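PDB 5Z6P: B-agarase from Agarivorans gilvus, which probably hydrolyses glycosidic bonds of agarose as a beta-agarase of glycoside hydrolase family 50. Local coordinates for residues Glu440-Gln445 with Phe450-Ile455; Val502-Asp507 with Lys608-His613; His713-Ile718 with Asp728-Asn733; Gly429-Gly434 with Gln756-Lys761. One frame throughout, in Å; residues are numbered along the deposited sequence.

Interaction 1. Residues Glu440-Gln445 with Phe450-Ile455; sequences EFYDNQ and FANGWI
Tyr-442 meets the strand end Phe-450-Ile-455 through its hydroxyl, and water does most of the joining, a compact example of how a buried phenol can find its polar partners through solvent. At the root of the side chain, CG stands anti to the carbonyl carbon (chi1 -70°), which swings the ring out of the loop and toward the strand. The ring itself stacks on Phe-449, the first residue of strand 449-453. Within Phe-450-Ile-455, only the tip makes contact: OH stops 3.9 Å from CA of Ala-451, and the phenol crosses the Asn-452 amide at about a right angle, the two planes 82° apart.

Three waters then wrap the hydroxyl. Water 3, at the ring edge and in its plane, accepts from Tyr-442 OH at 2.7 Å and also from Asn-452 N at 3.2 Å. Water 1 lies among three acceptors, Tyr-442 OH, Phe-450 O (2.6 Å) and Asn-452 OD1, more than its two protons can serve at once. Water 2 donates to Asn-452 OD1 at 2.8 Å and only weakly to Tyr-442 OH. Behind the phenol, the loop is braced by a type I turn in which Asn-444 ND2 donates to Phe-441 O at 2.8 Å.

The loop follows helix 413-428, on which Phe-441 packs, while Tyr-442 also touches Glu-494 of helix 478-495. Strand 449-453 lies beyond the waters, its Ala-451 paired in parallel with Gly-503 and Phe-505 of strand 501-506.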
# COMPACT_ATOMS: atom_id res chain seq x y z
N GLU A 440 -5.98 -23.23 2.10
CA GLU A 440 -6.63 -24.21 1.25
C GLU A 440 -5.90 -24.39 -0.08
O GLU A 440 -6.07 -25.41 -0.74
CB GLU A 440 -8.08 -23.83 1.00
CG GLU A 440 -9.03 -24.13 2.15
CD GLU A 440 -9.12 -23.01 3.16
OE1 GLU A 440 -8.41 -22.00 3.02
OE2 GLU A 440 -9.89 -23.15 4.11
N PHE A 441 -5.12 -23.40 -0.50
CA PHE A 441 -4.41 -23.47 -1.78
C PHE A 441 -3.06 -24.17 -1.65
O PHE A 441 -2.43 -24.51 -2.65
CB PHE A 441 -4.17 -22.07 -2.37
CG PHE A 441 -5.38 -21.45 -3.00
CD1 PHE A 441 -5.68 -21.69 -4.34
CD2 PHE A 441 -6.20 -20.60 -2.28
CE1 PHE A 441 -6.77 -21.11 -4.94
CE2 PHE A 441 -7.30 -20.01 -2.89
CZ PHE A 441 -7.58 -20.27 -4.23
N TYR A 442 -2.63 -24.39 -0.41
CA TYR A 442 -1.25 -24.80 -0.16
C TYR A 442 -0.94 -26.23 -0.61
O TYR A 442 0.22 -26.57 -0.79
CB TYR A 442 -0.91 -24.65 1.33
CG TYR A 442 -0.79 -23.22 1.85
CD1 TYR A 442 -0.95 -22.11 1.01
CD2 TYR A 442 -0.53 -22.98 3.20
CE1 TYR A 442 -0.85 -20.84 1.50
CE2 TYR A 442 -0.43 -21.71 3.69
CZ TYR A 442 -0.58 -20.64 2.85
OH TYR A 442 -0.47 -19.38 3.38
N ASP A 443 -1.94 -27.09 -0.79
CA ASP A 443 -1.66 -28.42 -1.33
C ASP A 443 -2.03 -28.56 -2.81
O ASP A 443 -2.34 -29.66 -3.27
CB ASP A 443 -2.36 -29.52 -0.50
CG ASP A 443 -3.88 -29.43 -0.55
OD1 ASP A 443 -4.44 -28.71 -1.40
OD2 ASP A 443 -4.53 -30.11 0.26
N ASN A 444 -1.99 -27.47 -3.55
CA ASN A 444 -2.56 -27.47 -4.90
C ASN A 444 -1.68 -28.19 -5.91
O ASN A 444 -2.19 -28.74 -6.89
CB ASN A 444 -2.85 -26.04 -5.36
CG ASN A 444 -1.61 -25.32 -5.87
OD1 ASN A 444 -1.18 -25.52 -7.01
ND2 ASN A 444 -1.04 -24.45 -5.03
N GLN A 445 -0.37 -28.18 -5.66
CA GLN A 445 0.61 -28.90 -6.48
C GLN A 445 0.53 -28.58 -7.99
O GLN A 445 0.74 -29.45 -8.82
CB GLN A 445 0.46 -30.41 -6.26
CG GLN A 445 0.35 -30.77 -4.77
CD GLN A 445 0.99 -32.09 -4.42
OE1 GLN A 445 0.78 -33.09 -5.09
NE2 GLN A 445 1.79 -32.09 -3.35
N PHE A 450 3.47 -18.36 -1.60
CA PHE A 450 4.21 -17.77 -0.50
C PHE A 450 3.38 -17.89 0.78
O PHE A 450 2.18 -17.69 0.76
CB PHE A 450 4.55 -16.31 -0.80
CG PHE A 450 5.65 -16.13 -1.83
CD1 PHE A 450 5.46 -16.42 -3.17
CD2 PHE A 450 6.89 -15.65 -1.43
CE1 PHE A 450 6.49 -16.25 -4.09
CE2 PHE A 450 7.93 -15.47 -2.35
CZ PHE A 450 7.73 -15.77 -3.68
N ALA A 451 4.01 -18.27 1.89
CA ALA A 451 3.32 -18.42 3.17
C ALA A 451 3.56 -17.19 4.05
O ALA A 451 4.49 -16.42 3.81
CB ALA A 451 3.80 -19.68 3.89
N ASN A 452 2.70 -17.00 5.05
CA ASN A 452 2.79 -15.85 5.94
C ASN A 452 2.35 -16.20 7.35
O ASN A 452 1.52 -17.09 7.56
CB ASN A 452 1.92 -14.72 5.43
CG ASN A 452 0.45 -14.96 5.71
OD1 ASN A 452 -0.24 -15.63 4.94
ND2 ASN A 452 -0.03 -14.44 6.83
N GLY A 453 2.91 -15.49 8.32
CA GLY A 453 2.47 -15.59 9.69
C GLY A 453 2.61 -14.23 10.35
O GLY A 453 3.40 -13.41 9.91
N TRP A 454 1.82 -14.02 11.39
CA TRP A 454 1.90 -12.83 12.24
C TRP A 454 2.37 -13.22 13.63
O TRP A 454 1.86 -14.18 14.18
CB TRP A 454 0.55 -12.14 12.40
CG TRP A 454 -0.14 -11.73 11.14
CD1 TRP A 454 -1.07 -12.44 10.45
CD2 TRP A 454 0.03 -10.50 10.45
NE1 TRP A 454 -1.50 -11.72 9.35
CE2 TRP A 454 -0.83 -10.52 9.33
CE3 TRP A 454 0.81 -9.36 10.68
CZ2 TRP A 454 -0.92 -9.46 8.44
CZ3 TRP A 454 0.73 -8.31 9.78
CH2 TRP A 454 -0.13 -8.37 8.67
N ILE A 455 3.27 -12.46 14.22
CA ILE A 455 3.64 -12.73 15.60
C ILE A 455 2.89 -11.79 16.54
O ILE A 455 3.12 -10.60 16.54
CB ILE A 455 5.16 -12.59 15.83
CG1 ILE A 455 5.92 -13.50 14.85
CG2 ILE A 455 5.50 -12.97 17.28
CD1 ILE A 455 7.42 -13.36 14.95
O HOH W 1 0.11 -16.78 1.99
O HOH W 2 -2.69 -17.00 4.48
O HOH W 3 0.59 -19.31 5.81

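Interaction 2. Residues Val502-Asp507 with Lys608-His613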
# COMPACT_ATOMS: atom_id res chain seq x y z
N VAL A 502 7.39 -21.23 -1.66
CA VAL A 502 8.60 -20.52 -2.06
C VAL A 502 9.33 -19.94 -0.86
O VAL A 502 10.55 -20.02 -0.76
CB VAL A 502 8.30 -19.38 -3.05
CG1 VAL A 502 9.58 -18.66 -3.38
CG2 VAL A 502 7.67 -19.94 -4.33
N GLY A 503 8.55 -19.36 0.06
CA GLY A 503 9.11 -18.74 1.24
C GLY A 503 8.05 -18.22 2.18
O GLY A 503 6.87 -18.23 1.86
N ILE A 504 8.49 -17.75 3.34
CA ILE A 504 7.59 -17.33 4.40
C ILE A 504 7.83 -15.88 4.79
O ILE A 504 8.93 -15.52 5.18
CB ILE A 504 7.78 -18.21 5.65
CG1 ILE A 504 7.68 -19.70 5.26
CG2 ILE A 504 6.77 -17.81 6.74
CD1 ILE A 504 8.44 -20.61 6.18
N PHE A 505 6.80 -15.05 4.66
CA PHE A 505 6.86 -13.69 5.18
C PHE A 505 6.43 -13.74 6.63
O PHE A 505 5.48 -14.43 6.97
CB PHE A 505 5.91 -12.72 4.44
CG PHE A 505 6.22 -12.53 2.98
CD1 PHE A 505 7.24 -11.69 2.58
CD2 PHE A 505 5.44 -13.13 2.02
CE1 PHE A 505 7.50 -11.48 1.24
CE2 PHE A 505 5.71 -12.93 0.67
CZ PHE A 505 6.74 -12.11 0.29
N ILE A 506 7.12 -13.01 7.49
CA ILE A 506 6.67 -12.85 8.86
C ILE A 506 6.41 -11.39 9.15
O ILE A 506 7.27 -10.56 8.94
CB ILE A 506 7.67 -13.41 9.90
CG1 ILE A 506 7.85 -14.91 9.74
CG2 ILE A 506 7.18 -13.09 11.32
CD1 ILE A 506 6.61 -15.72 10.03
N ASP A 507 5.20 -11.10 9.62
CA ASP A 507 4.78 -9.74 9.94
C ASP A 507 4.74 -8.89 8.67
O ASP A 507 4.99 -9.39 7.58
CB ASP A 507 5.70 -9.13 11.00
CG ASP A 507 5.53 -9.79 12.37
OD1 ASP A 507 4.40 -10.14 12.71
OD2 ASP A 507 6.53 -9.96 13.09
N LYS A 608 14.29 -23.66 13.15
CA LYS A 608 14.18 -24.82 14.04
C LYS A 608 13.13 -25.79 13.53
O LYS A 608 13.25 -26.99 13.72
CB LYS A 608 13.81 -24.43 15.48
CG LYS A 608 14.93 -23.77 16.32
CD LYS A 608 14.38 -23.34 17.69
CE LYS A 608 15.30 -22.36 18.41
NZ LYS A 608 14.86 -22.11 19.81
N GLN A 609 12.09 -25.25 12.90
CA GLN A 609 10.97 -26.08 12.46
C GLN A 609 10.91 -26.21 10.94
O GLN A 609 10.39 -27.20 10.42
CB GLN A 609 9.65 -25.50 12.98
CG GLN A 609 9.61 -25.29 14.49
CD GLN A 609 8.23 -24.93 14.97
OE1 GLN A 609 7.25 -25.60 14.63
NE2 GLN A 609 8.13 -23.86 15.75
N LEU A 610 11.45 -25.23 10.23
CA LEU A 610 11.39 -25.22 8.77
C LEU A 610 12.73 -24.84 8.17
O LEU A 610 12.84 -23.82 7.49
CB LEU A 610 10.29 -24.26 8.29
CG LEU A 610 8.86 -24.65 8.64
CD1 LEU A 610 7.87 -23.51 8.39
CD2 LEU A 610 8.46 -25.88 7.84
N PRO A 611 13.76 -25.66 8.41
CA PRO A 611 15.13 -25.28 8.11
C PRO A 611 15.42 -25.13 6.62
O PRO A 611 16.45 -24.57 6.27
CB PRO A 611 15.96 -26.43 8.71
CG PRO A 611 15.05 -27.59 8.67
CD PRO A 611 13.66 -27.05 8.88
N ASN A 612 14.52 -25.60 5.77
CA ASN A 612 14.75 -25.65 4.32
C ASN A 612 14.05 -24.53 3.55
O ASN A 612 14.22 -24.41 2.34
CB ASN A 612 14.28 -26.99 3.77
CG ASN A 612 15.05 -28.15 4.33
OD1 ASN A 612 16.27 -28.16 4.29
ND2 ASN A 612 14.35 -29.13 4.88
N HIS A 613 13.24 -23.74 4.24
CA HIS A 613 12.40 -22.76 3.56
C HIS A 613 12.92 -21.35 3.76
O HIS A 613 13.37 -20.99 4.84
CB HIS A 613 10.96 -22.86 4.04
CG HIS A 613 10.22 -24.05 3.53
ND1 HIS A 613 10.30 -25.29 4.11
CD2 HIS A 613 9.37 -24.19 2.48
CE1 HIS A 613 9.54 -26.15 3.45
NE2 HIS A 613 8.96 -25.50 2.46
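Leu-610 and His-613 both close on one methyl group, CD1 of Ile-504, and illustrate how a turn following a helix can seal the flank of a barrel strand with few atoms. The segment starts at the frayed end of helix 581-609, where Lys-608 forms a salt bridge with Glu-605 and Gln-609 is hydrogen-bonded through its amide to Ser-489 and Ala-485 of helix 478-495. Leu-610 is the first to touch the strand. Its CD1 comes 3.7 Å from CD1 of Ile-504, and the two side chains cross at about a right angle.

Pro-611 and Asn-612 form the exposed corner of a type I turn, closed by His-613 N donating to Leu-610 O at 3.3 Å. That turn brings His-613 back to the strand, where CB, not the imidazole, does the touching, 4.0 Å from Ile-504 CD1. The ring is occupied otherwise: NE2 is hydrogen-bonded to Thr-498 O, and Tyr-280 meets it edge-to-face. On the strand side, Ile-504 holds CG1 anti to its carbonyl carbon (chi1 -52°), extending CD1 toward the turn.

Strand 501-506 runs parallel between strands 449-453 and 614-615, and Ile-504 bonds through its backbone to Leu-614 and Leu-616. The turn is thus the last link of a beta-alpha-beta crossover, joining helix 581-609 to the neighbouring strand, with Leu-606 of that helix also against Ile-504.

Interaction 3. Residues His713-Ile718 with Asp728-Asn733; sequences HYFQYI and DGENYN
A cis peptide bond joins Phe-715 to Gln-716, an uncommon link ahead of a residue other than proline, and both side chains meet the carboxylate of Glu-730. Phe-715, which also touches Glu-668 of strand 664-668, offers its edge: Glu-730 OE1 lies near the ring plane, 3.8 Å from CE1, with the carboxylate turned 84° from the ring.

Gln-716 slides past Glu-730 in the opposite direction, its amide 76° from the carboxylate plane and NE2 3.4 Å from Glu-730 OE2. Two waters bridge the pair. Water 4 is within donating distance of both Gln-716 OE1 (2.8 Å) and Glu-730 OE1, although other acceptors compete for its protons. Water 5 accepts from Gln-716 NE2 at 3.2 Å and lies 2.9 Å from Glu-730 OE2, an oxygen also hydrogen-bonded to Ser-720.

Glu-730 is positioned from behind by an Asx turn, in which Asp-728 OD1 receives the backbone N of Glu-730 at 2.9 Å. Its CG rests over one face of Tyr-732, offset toward the rim.

A non-prolyl cis peptide just past strand 709-714 is consistent with the one commonly found after the eighth barrel strand in clan GH-A glycosidases.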
# COMPACT_ATOMS: atom_id res chain seq x y z
N HIS A 713 5.13 -8.88 -6.26
CA HIS A 713 3.77 -9.31 -6.01
C HIS A 713 2.82 -8.12 -6.03
O HIS A 713 3.10 -7.09 -5.43
CB HIS A 713 3.66 -10.06 -4.69
CG HIS A 713 4.47 -11.31 -4.63
ND1 HIS A 713 4.87 -11.89 -3.45
CD2 HIS A 713 4.98 -12.10 -5.62
CE1 HIS A 713 5.57 -12.98 -3.70
NE2 HIS A 713 5.65 -13.13 -5.01
N TYR A 714 1.69 -8.30 -6.70
CA TYR A 714 0.72 -7.25 -6.94
C TYR A 714 -0.43 -7.30 -5.94
O TYR A 714 -1.05 -8.34 -5.71
CB TYR A 714 0.19 -7.34 -8.39
CG TYR A 714 -0.82 -6.27 -8.74
CD1 TYR A 714 -2.16 -6.40 -8.37
CD2 TYR A 714 -0.46 -5.14 -9.43
CE1 TYR A 714 -3.08 -5.44 -8.67
CE2 TYR A 714 -1.38 -4.16 -9.74
CZ TYR A 714 -2.70 -4.33 -9.36
OH TYR A 714 -3.62 -3.36 -9.63
N PHE A 715 -0.73 -6.15 -5.34
CA PHE A 715 -1.80 -6.07 -4.35
C PHE A 715 -2.98 -5.38 -5.04
O PHE A 715 -2.97 -4.17 -5.17
CB PHE A 715 -1.34 -5.29 -3.11
CG PHE A 715 -2.24 -5.42 -1.91
CD1 PHE A 715 -3.47 -4.78 -1.87
CD2 PHE A 715 -1.86 -6.16 -0.81
CE1 PHE A 715 -4.30 -4.88 -0.76
CE2 PHE A 715 -2.69 -6.27 0.31
CZ PHE A 715 -3.91 -5.62 0.33
N GLN A 716 -4.02 -6.11 -5.44
CA GLN A 716 -4.36 -7.44 -4.98
C GLN A 716 -5.19 -8.16 -6.07
O GLN A 716 -5.51 -7.56 -7.08
CB GLN A 716 -5.16 -7.36 -3.67
CG GLN A 716 -6.41 -6.50 -3.83
CD GLN A 716 -7.27 -6.37 -2.58
OE1 GLN A 716 -7.01 -7.01 -1.57
NE2 GLN A 716 -8.30 -5.53 -2.66
N TYR A 717 -5.52 -9.42 -5.83
CA TYR A 717 -6.31 -10.24 -6.76
C TYR A 717 -7.64 -9.56 -7.13
O TYR A 717 -7.92 -9.33 -8.30
CB TYR A 717 -6.58 -11.60 -6.14
CG TYR A 717 -7.26 -12.65 -6.99
CD1 TYR A 717 -7.24 -12.59 -8.38
CD2 TYR A 717 -7.91 -13.72 -6.39
CE1 TYR A 717 -7.83 -13.56 -9.14
CE2 TYR A 717 -8.52 -14.70 -7.14
CZ TYR A 717 -8.47 -14.62 -8.53
OH TYR A 717 -9.07 -15.59 -9.31
N ILE A 718 -8.40 -9.22 -6.10
CA ILE A 718 -9.79 -8.76 -6.23
C ILE A 718 -9.92 -7.26 -5.96
O ILE A 718 -9.31 -6.75 -5.03
CB ILE A 718 -10.70 -9.54 -5.24
CG1 ILE A 718 -10.55 -11.05 -5.46
CG2 ILE A 718 -12.15 -9.09 -5.33
CD1 ILE A 718 -10.92 -11.87 -4.25
N ASP A 728 -11.16 -1.49 7.38
CA ASP A 728 -10.47 -0.19 7.32
C ASP A 728 -11.00 0.81 6.28
O ASP A 728 -10.54 1.94 6.21
CB ASP A 728 -8.98 -0.43 7.06
CG ASP A 728 -8.73 -1.27 5.82
OD1 ASP A 728 -9.59 -1.26 4.91
OD2 ASP A 728 -7.68 -1.93 5.75
N GLY A 729 -11.95 0.38 5.46
CA GLY A 729 -12.56 1.26 4.49
C GLY A 729 -11.84 1.35 3.16
O GLY A 729 -12.21 2.17 2.31
N GLU A 730 -10.82 0.53 2.97
CA GLU A 730 -10.08 0.45 1.71
C GLU A 730 -11.01 0.23 0.50
O GLU A 730 -11.74 -0.76 0.45
CB GLU A 730 -9.04 -0.66 1.79
CG GLU A 730 -8.31 -0.97 0.49
CD GLU A 730 -8.05 -2.46 0.36
OE1 GLU A 730 -7.13 -2.99 1.01
OE2 GLU A 730 -8.81 -3.11 -0.38
N ASN A 731 -11.00 1.15 -0.45
CA ASN A 731 -12.05 1.20 -1.47
C ASN A 731 -11.53 1.53 -2.87
O ASN A 731 -12.14 2.31 -3.60
CB ASN A 731 -13.11 2.23 -1.06
CG ASN A 731 -12.54 3.62 -0.87
OD1 ASN A 731 -11.33 3.80 -0.75
ND2 ASN A 731 -13.41 4.63 -0.84
N TYR A 732 -10.42 0.89 -3.24
CA TYR A 732 -9.68 1.23 -4.43
C TYR A 732 -9.99 0.32 -5.59
O TYR A 732 -10.15 -0.88 -5.41
CB TYR A 732 -8.16 1.16 -4.18
CG TYR A 732 -7.64 1.83 -2.94
CD1 TYR A 732 -8.30 2.91 -2.37
CD2 TYR A 732 -6.46 1.40 -2.34
CE1 TYR A 732 -7.81 3.53 -1.25
CE2 TYR A 732 -5.96 2.01 -1.21
CZ TYR A 732 -6.64 3.09 -0.67
OH TYR A 732 -6.18 3.72 0.45
N ASN A 733 -9.99 0.88 -6.79
CA ASN A 733 -10.01 0.06 -7.99
C ASN A 733 -8.63 -0.54 -8.26
O ASN A 733 -7.93 -0.07 -9.12
CB ASN A 733 -10.49 0.89 -9.21
CG ASN A 733 -10.28 0.18 -10.53
OD1 ASN A 733 -9.83 0.79 -11.50
ND2 ASN A 733 -10.57 -1.11 -10.57
O HOH W 4 -7.48 -5.89 0.96
O HOH W 5 -10.50 -5.44 -0.36

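Interaction 4. Residues Gly429-Gly434 with Gln756-Lys761; sequences GFTCLG and QSMYPK
Gly-429 leaves helix 413-428 with a positive phi of 98°, bringing its CA to 6.8 Å from CA of Gln-756 and its carbonyl O within 4.4 Å of Met-758 CE. The side-chain contact that follows exemplifies a single methyl group serving two partners. Thr-431 CG2 meets the end of Met-758 tip to tip, 4.0 Å from CE, and lies 3.7 Å from OH of Tyr-759.

Met-758 reaches this point because its chain is extended beyond CG, and its CE also sits over one face of the Tyr-759 ring, offset toward the rim. The two methyl groups and the phenol therefore form one buried cluster. With chi1 at 48°, Thr-431 sets its two branches to different tasks: CG2 faces the helix while OG1 is hydrogen-bonded to Phe-301 O and Thr-303 N. The Tyr-759 hydroxyl is likewise engaged beyond this contact, with Gly-267 O and Phe-301 N.

Helix 745-762, kinked around Tyr-759 and Pro-760, thus packs against the loop that runs from helix 413-428 toward strand 449-453. Strand 299-305 is common to both sides, since it bonds Thr-431 and Tyr-759 and carries Thr-303 against Met-758.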
# COMPACT_ATOMS: atom_id res chain seq x y z
N GLY A 429 0.34 -16.57 -16.73
CA GLY A 429 1.79 -16.67 -16.67
C GLY A 429 2.44 -16.46 -15.31
O GLY A 429 3.66 -16.54 -15.19
N PHE A 430 1.65 -16.18 -14.27
CA PHE A 430 2.23 -15.92 -12.96
C PHE A 430 2.89 -17.17 -12.46
O PHE A 430 2.39 -18.26 -12.71
CB PHE A 430 1.18 -15.44 -11.96
CG PHE A 430 0.75 -14.03 -12.16
CD1 PHE A 430 1.67 -12.99 -12.08
CD2 PHE A 430 -0.57 -13.72 -12.45
CE1 PHE A 430 1.28 -11.69 -12.26
CE2 PHE A 430 -0.97 -12.42 -12.63
CZ PHE A 430 -0.05 -11.40 -12.55
N THR A 431 4.02 -17.02 -11.78
CA THR A 431 4.77 -18.16 -11.30
C THR A 431 4.49 -18.51 -9.84
O THR A 431 5.10 -19.43 -9.28
CB THR A 431 6.29 -17.93 -11.45
OG1 THR A 431 6.63 -16.64 -10.94
CG2 THR A 431 6.70 -18.02 -12.93
N CYS A 432 3.58 -17.75 -9.22
CA CYS A 432 3.18 -18.04 -7.85
C CYS A 432 1.85 -17.44 -7.47
O CYS A 432 1.30 -16.61 -8.18
CB CYS A 432 4.22 -17.52 -6.85
SG CYS A 432 4.17 -15.72 -6.63
N LEU A 433 1.38 -17.89 -6.32
CA LEU A 433 0.36 -17.25 -5.53
C LEU A 433 1.10 -16.44 -4.47
O LEU A 433 2.01 -16.96 -3.81
CB LEU A 433 -0.57 -18.28 -4.89
CG LEU A 433 -1.18 -19.33 -5.82
CD1 LEU A 433 -1.97 -20.38 -5.05
CD2 LEU A 433 -2.06 -18.66 -6.84
N GLY A 434 0.72 -15.17 -4.30
CA GLY A 434 1.43 -14.25 -3.45
C GLY A 434 1.10 -14.31 -1.97
O GLY A 434 0.64 -15.33 -1.48
N GLN A 756 5.59 -13.56 -20.13
CA GLN A 756 6.13 -14.29 -21.26
C GLN A 756 7.50 -13.75 -21.65
O GLN A 756 8.31 -14.46 -22.23
CB GLN A 756 5.19 -14.24 -22.47
CG GLN A 756 5.24 -12.94 -23.26
CD GLN A 756 4.53 -13.01 -24.60
OE1 GLN A 756 4.36 -14.09 -25.16
NE2 GLN A 756 4.11 -11.86 -25.12
N SER A 757 7.78 -12.49 -21.32
CA SER A 757 9.06 -11.90 -21.67
C SER A 757 10.12 -11.93 -20.56
O SER A 757 11.31 -11.96 -20.85
CB SER A 757 8.84 -10.46 -22.13
OG SER A 757 8.80 -9.56 -21.04
N MET A 758 9.71 -11.92 -19.29
CA MET A 758 10.64 -11.72 -18.18
C MET A 758 11.81 -12.70 -18.11
O MET A 758 12.94 -12.30 -17.88
CB MET A 758 9.90 -11.76 -16.82
CG MET A 758 9.21 -13.09 -16.52
SD MET A 758 8.17 -13.03 -15.04
CE MET A 758 7.71 -14.74 -14.91
N TYR A 759 11.54 -13.98 -18.31
CA TYR A 759 12.58 -14.98 -18.19
C TYR A 759 13.67 -14.82 -19.26
O TYR A 759 14.85 -14.78 -18.92
CB TYR A 759 11.98 -16.39 -18.22
CG TYR A 759 11.56 -16.92 -16.87
CD1 TYR A 759 12.32 -16.68 -15.74
CD2 TYR A 759 10.39 -17.67 -16.73
CE1 TYR A 759 11.93 -17.19 -14.48
CE2 TYR A 759 10.01 -18.17 -15.49
CZ TYR A 759 10.78 -17.93 -14.38
OH TYR A 759 10.37 -18.42 -13.16
N PRO A 760 13.29 -14.73 -20.55
CA PRO A 760 14.38 -14.49 -21.50
C PRO A 760 15.07 -13.15 -21.31
O PRO A 760 16.27 -13.06 -21.53
CB PRO A 760 13.69 -14.58 -22.87
CG PRO A 760 12.23 -14.60 -22.61
CD PRO A 760 12.05 -15.14 -21.24
N LYS A 761 14.35 -12.12 -20.88
CA LYS A 761 15.00 -10.83 -20.64
C LYS A 761 15.96 -10.90 -19.46
O LYS A 761 17.08 -10.39 -19.53
CB LYS A 761 13.99 -9.72 -20.39
CG LYS A 761 14.62 -8.35 -20.39
CD LYS A 761 13.84 -7.35 -19.57
CE LYS A 761 12.36 -7.39 -19.89
NZ LYS A 761 12.05 -7.01 -21.29

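How the interactions relate
The four contacts join parts of the chain at very different separations, from 5 residues in interaction 1 to 322 in interaction 4. Interactions 1 and 2, with centres about 11 Å apart, share a sheet: Ala-451 N is 2.9 Å from Gly-503 O, a probable hydrogen bond between neighbouring strands. Interaction 4 closes a long loop of chain in which the other three are nested. His-713 of interaction 3 and Phe-450 of interaction 1 meet edge-to-face, Phe-450 CE1 lying 3.4 Å from His-713 NE2. The same NE2 is 3.4 Å from Cys-432 SG of interaction 4, so these three contacts converge there. Interactions 2 and 3 are farthest apart, about 26 Å between centres, linked through Phe-505 against His-713.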